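Local coordinates for F-BAR domain only protein 1 (Danio rerio, PDB 5JP2), which may act in an early step of clathrin-mediated endocytosis and carries a mu homology domain that binds an Eps15 peptide, at residues B[183-188]-B[198-203]. Residues are numbered along the deposited sequence; the frame is centred on the assembly and turned at random.
Sequences LPLDHS and AAWNAE
Trp200 reaches the backbone of Leu185 with the rim of its indole: NE1 donates a hydrogen bond to Leu185 O at 3.0 Å. The oxygen lies only 4° out of the ring plane, so the ring meets it edge-on, yet the N-H...O angle of 142° shows a bent bond. Seen from the acceptor, NE1 stands above the carbonyl plane and is not aligned with a lone pair.

Carbon contacts flank this bond. Leu185 CB approaches Trp200 NE1 at 3.9 Å, while at the six-membered end of the indole His187 CB comes obliquely to Trp200 CH2 at 3.7 Å. The backbone between them passes close as well, with Asp186 C 4.0 Å from Trp200 CZ2. A chi1 of -167°, which sets CG opposite the backbone N, swings the Trp200 indole across to the loop. One step further out, Ser188 OG donates to Asp186 OD2 at 3.2 Å, on the anti side of the carboxylate and tilted out of its plane, bridging the loop across His187.

Strand 206-210 runs antiparallel between strands 179-184 and 199-201. Trp200 also touches Leu207 of that middle strand and Arg205 just before it, whereas buried Leu185 touches Trp230 of strand 223-231, in a different sheet. This is packing at the 199-201 edge of the nine-stranded mixed sheet of the mu homology domain, joining that edge strand to the loop leaving strand 179-184.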
ATOM      1  N   LEU B 183     -15.129 -15.119   4.790  1.00 29.78           N
ATOM      2  CA  LEU B 183     -15.018 -16.409   5.464  1.00 30.42           C
ATOM      3  C   LEU B 183     -15.375 -17.495   4.459  1.00 39.91           C
ATOM      4  O   LEU B 183     -16.540 -17.581   4.039  1.00 42.82           O
ATOM      5  CB  LEU B 183     -15.935 -16.468   6.680  1.00 27.66           C
ATOM      6  CG  LEU B 183     -16.090 -17.809   7.380  1.00 32.29           C
ATOM      7  CD1 LEU B 183     -14.774 -18.295   7.953  1.00 36.46           C
ATOM      8  CD2 LEU B 183     -17.107 -17.669   8.460  1.00 44.83           C
ATOM      9  N   PRO B 184     -14.433 -18.335   4.024  1.00 47.67           N
ATOM     10  CA  PRO B 184     -14.803 -19.377   3.064  1.00 52.97           C
ATOM     11  C   PRO B 184     -15.652 -20.440   3.735  1.00 40.13           C
ATOM     12  O   PRO B 184     -15.406 -20.823   4.876  1.00 39.96           O
ATOM     13  CB  PRO B 184     -13.449 -19.924   2.603  1.00 48.61           C
ATOM     14  CG  PRO B 184     -12.559 -19.657   3.704  1.00 43.23           C
ATOM     15  CD  PRO B 184     -13.010 -18.404   4.374  1.00 47.97           C
ATOM     16  N   LEU B 185     -16.694 -20.870   3.029  1.00 52.40           N
ATOM     17  CA  LEU B 185     -17.621 -21.873   3.524  1.00 50.64           C
ATOM     18  C   LEU B 185     -18.115 -22.711   2.360  1.00 41.93           C
ATOM     19  O   LEU B 185     -18.583 -22.165   1.358  1.00 44.54           O
ATOM     20  CB  LEU B 185     -18.795 -21.200   4.226  1.00 54.67           C
ATOM     21  CG  LEU B 185     -19.819 -22.132   4.841  1.00 43.68           C
ATOM     22  CD1 LEU B 185     -19.143 -22.962   5.899  1.00 53.30           C
ATOM     23  CD2 LEU B 185     -20.922 -21.321   5.434  1.00 42.65           C
ATOM     24  N   ASP B 186     -18.115 -24.025   2.532  1.00 49.90           N
ATOM     25  CA  ASP B 186     -18.485 -24.902   1.437  1.00 57.40           C
ATOM     26  C   ASP B 186     -19.991 -24.864   1.183  1.00 46.68           C
ATOM     27  O   ASP B 186     -20.781 -24.436   2.027  1.00 46.40           O
ATOM     28  CB  ASP B 186     -18.026 -26.325   1.753  1.00 75.24           C
ATOM     29  CG  ASP B 186     -18.138 -27.257   0.571  1.00 60.46           C
ATOM     30  OD1 ASP B 186     -17.863 -26.821  -0.564  1.00 64.66           O
ATOM     31  OD2 ASP B 186     -18.501 -28.430   0.780  1.00 78.86           O
ATOM     32  N   HIS B 187     -20.394 -25.376   0.019  1.00 45.86           N
ATOM     33  CA  HIS B 187     -21.800 -25.349  -0.360  1.00 45.69           C
ATOM     34  C   HIS B 187     -22.613 -26.431   0.333  1.00 47.45           C
ATOM     35  O   HIS B 187     -23.823 -26.494   0.136  1.00 60.99           O
ATOM     36  CB  HIS B 187     -21.948 -25.466  -1.878  1.00 55.49           C
ATOM     37  CG  HIS B 187     -21.370 -26.719  -2.449  1.00 60.11           C
ATOM     38  ND1 HIS B 187     -21.794 -27.972  -2.070  1.00 55.89           N
ATOM     39  CD2 HIS B 187     -20.408 -26.914  -3.378  1.00 67.74           C
ATOM     40  CE1 HIS B 187     -21.111 -28.886  -2.731  1.00 60.64           C
ATOM     41  NE2 HIS B 187     -20.263 -28.270  -3.534  1.00 61.61           N
ATOM     42  N   SER B 188     -21.978 -27.291   1.111  1.00 48.53           N
ATOM     43  CA  SER B 188     -22.656 -28.327   1.871  1.00 54.12           C
ATOM     44  C   SER B 188     -23.128 -27.848   3.234  1.00 52.78           C
ATOM     45  O   SER B 188     -23.680 -28.642   3.995  1.00 63.07           O
ATOM     46  CB  SER B 188     -21.735 -29.527   2.053  1.00 60.96           C
ATOM     47  OG  SER B 188     -20.708 -29.224   2.973  1.00 66.48           O
ATOM     48  N   ALA B 198     -24.716 -11.539   6.038  1.00 42.85           N
ATOM     49  CA  ALA B 198     -23.683 -11.705   5.037  1.00 32.94           C
ATOM     50  C   ALA B 198     -24.252 -12.385   3.807  1.00 45.02           C
ATOM     51  O   ALA B 198     -25.275 -13.064   3.855  1.00 55.26           O
ATOM     52  CB  ALA B 198     -22.518 -12.538   5.561  1.00 36.48           C
ATOM     53  N   ALA B 199     -23.563 -12.184   2.701  1.00 36.93           N
ATOM     54  CA  ALA B 199     -23.885 -12.827   1.447  1.00 32.69           C
ATOM     55  C   ALA B 199     -22.985 -14.041   1.276  1.00 33.96           C
ATOM     56  O   ALA B 199     -21.893 -14.098   1.834  1.00 51.44           O
ATOM     57  CB  ALA B 199     -23.704 -11.856   0.287  1.00 40.23           C
ATOM     58  N   TRP B 200     -23.458 -15.027   0.525  1.00 39.45           N
ATOM     59  CA  TRP B 200     -22.655 -16.191   0.181  1.00 28.34           C
ATOM     60  C   TRP B 200     -22.383 -16.157  -1.313  1.00 32.49           C
ATOM     61  O   TRP B 200     -23.312 -16.204  -2.115  1.00 50.43           O
ATOM     62  CB  TRP B 200     -23.346 -17.488   0.585  1.00 31.84           C
ATOM     63  CG  TRP B 200     -22.422 -18.663   0.528  1.00 36.52           C
ATOM     64  CD1 TRP B 200     -21.483 -19.019   1.451  1.00 30.03           C
ATOM     65  CD2 TRP B 200     -22.337 -19.630  -0.518  1.00 40.63           C
ATOM     66  NE1 TRP B 200     -20.818 -20.145   1.043  1.00 29.99           N
ATOM     67  CE2 TRP B 200     -21.327 -20.543  -0.163  1.00 36.41           C
ATOM     68  CE3 TRP B 200     -23.020 -19.817  -1.721  1.00 37.78           C
ATOM     69  CZ2 TRP B 200     -20.985 -21.617  -0.965  1.00 46.20           C
ATOM     70  CZ3 TRP B 200     -22.682 -20.881  -2.508  1.00 42.84           C
ATOM     71  CH2 TRP B 200     -21.675 -21.768  -2.134  1.00 38.69           C
ATOM     72  N   ASN B 201     -21.121 -16.048  -1.681  1.00 42.01           N
ATOM     73  CA  ASN B 201     -20.731 -15.942  -3.076  1.00 42.12           C
ATOM     74  C   ASN B 201     -20.538 -17.356  -3.600  1.00 43.65           C
ATOM     75  O   ASN B 201     -19.724 -18.107  -3.062  1.00 42.76           O
ATOM     76  CB  ASN B 201     -19.453 -15.115  -3.221  1.00 48.94           C
ATOM     77  CG  ASN B 201     -18.877 -15.169  -4.621  1.00 63.19           C
ATOM     78  OD1 ASN B 201     -18.072 -16.032  -4.944  1.00 61.63           O
ATOM     79  ND2 ASN B 201     -19.290 -14.235  -5.458  1.00 66.34           N
ATOM     80  N   ALA B 202     -21.321 -17.737  -4.604  1.00 50.28           N
ATOM     81  CA  ALA B 202     -21.295 -19.126  -5.040  1.00 53.02           C
ATOM     82  C   ALA B 202     -20.068 -19.458  -5.868  1.00 51.14           C
ATOM     83  O   ALA B 202     -19.588 -20.589  -5.816  1.00 55.74           O
ATOM     84  CB  ALA B 202     -22.554 -19.456  -5.833  1.00 61.12           C
ATOM     85  N   GLU B 203     -19.553 -18.505  -6.635  1.00 68.56           N
ATOM     86  CA  GLU B 203     -18.349 -18.759  -7.416  1.00 74.29           C
ATOM     87  C   GLU B 203     -17.171 -19.119  -6.515  1.00 55.26           C
ATOM     88  O   GLU B 203     -16.515 -20.143  -6.716  1.00 50.26           O
ATOM     89  CB  GLU B 203     -18.033 -17.552  -8.295  1.00 81.41           C
ATOM     90  CG  GLU B 203     -18.946 -17.449  -9.503  1.00 87.39           C
ATOM     91  CD  GLU B 203     -19.104 -16.033 -10.016  1.00 90.48           C
ATOM     92  OE1 GLU B 203     -18.921 -15.084  -9.228  1.00103.24           O
ATOM     93  OE2 GLU B 203     -19.421 -15.872 -11.212  1.00 93.77           O
TER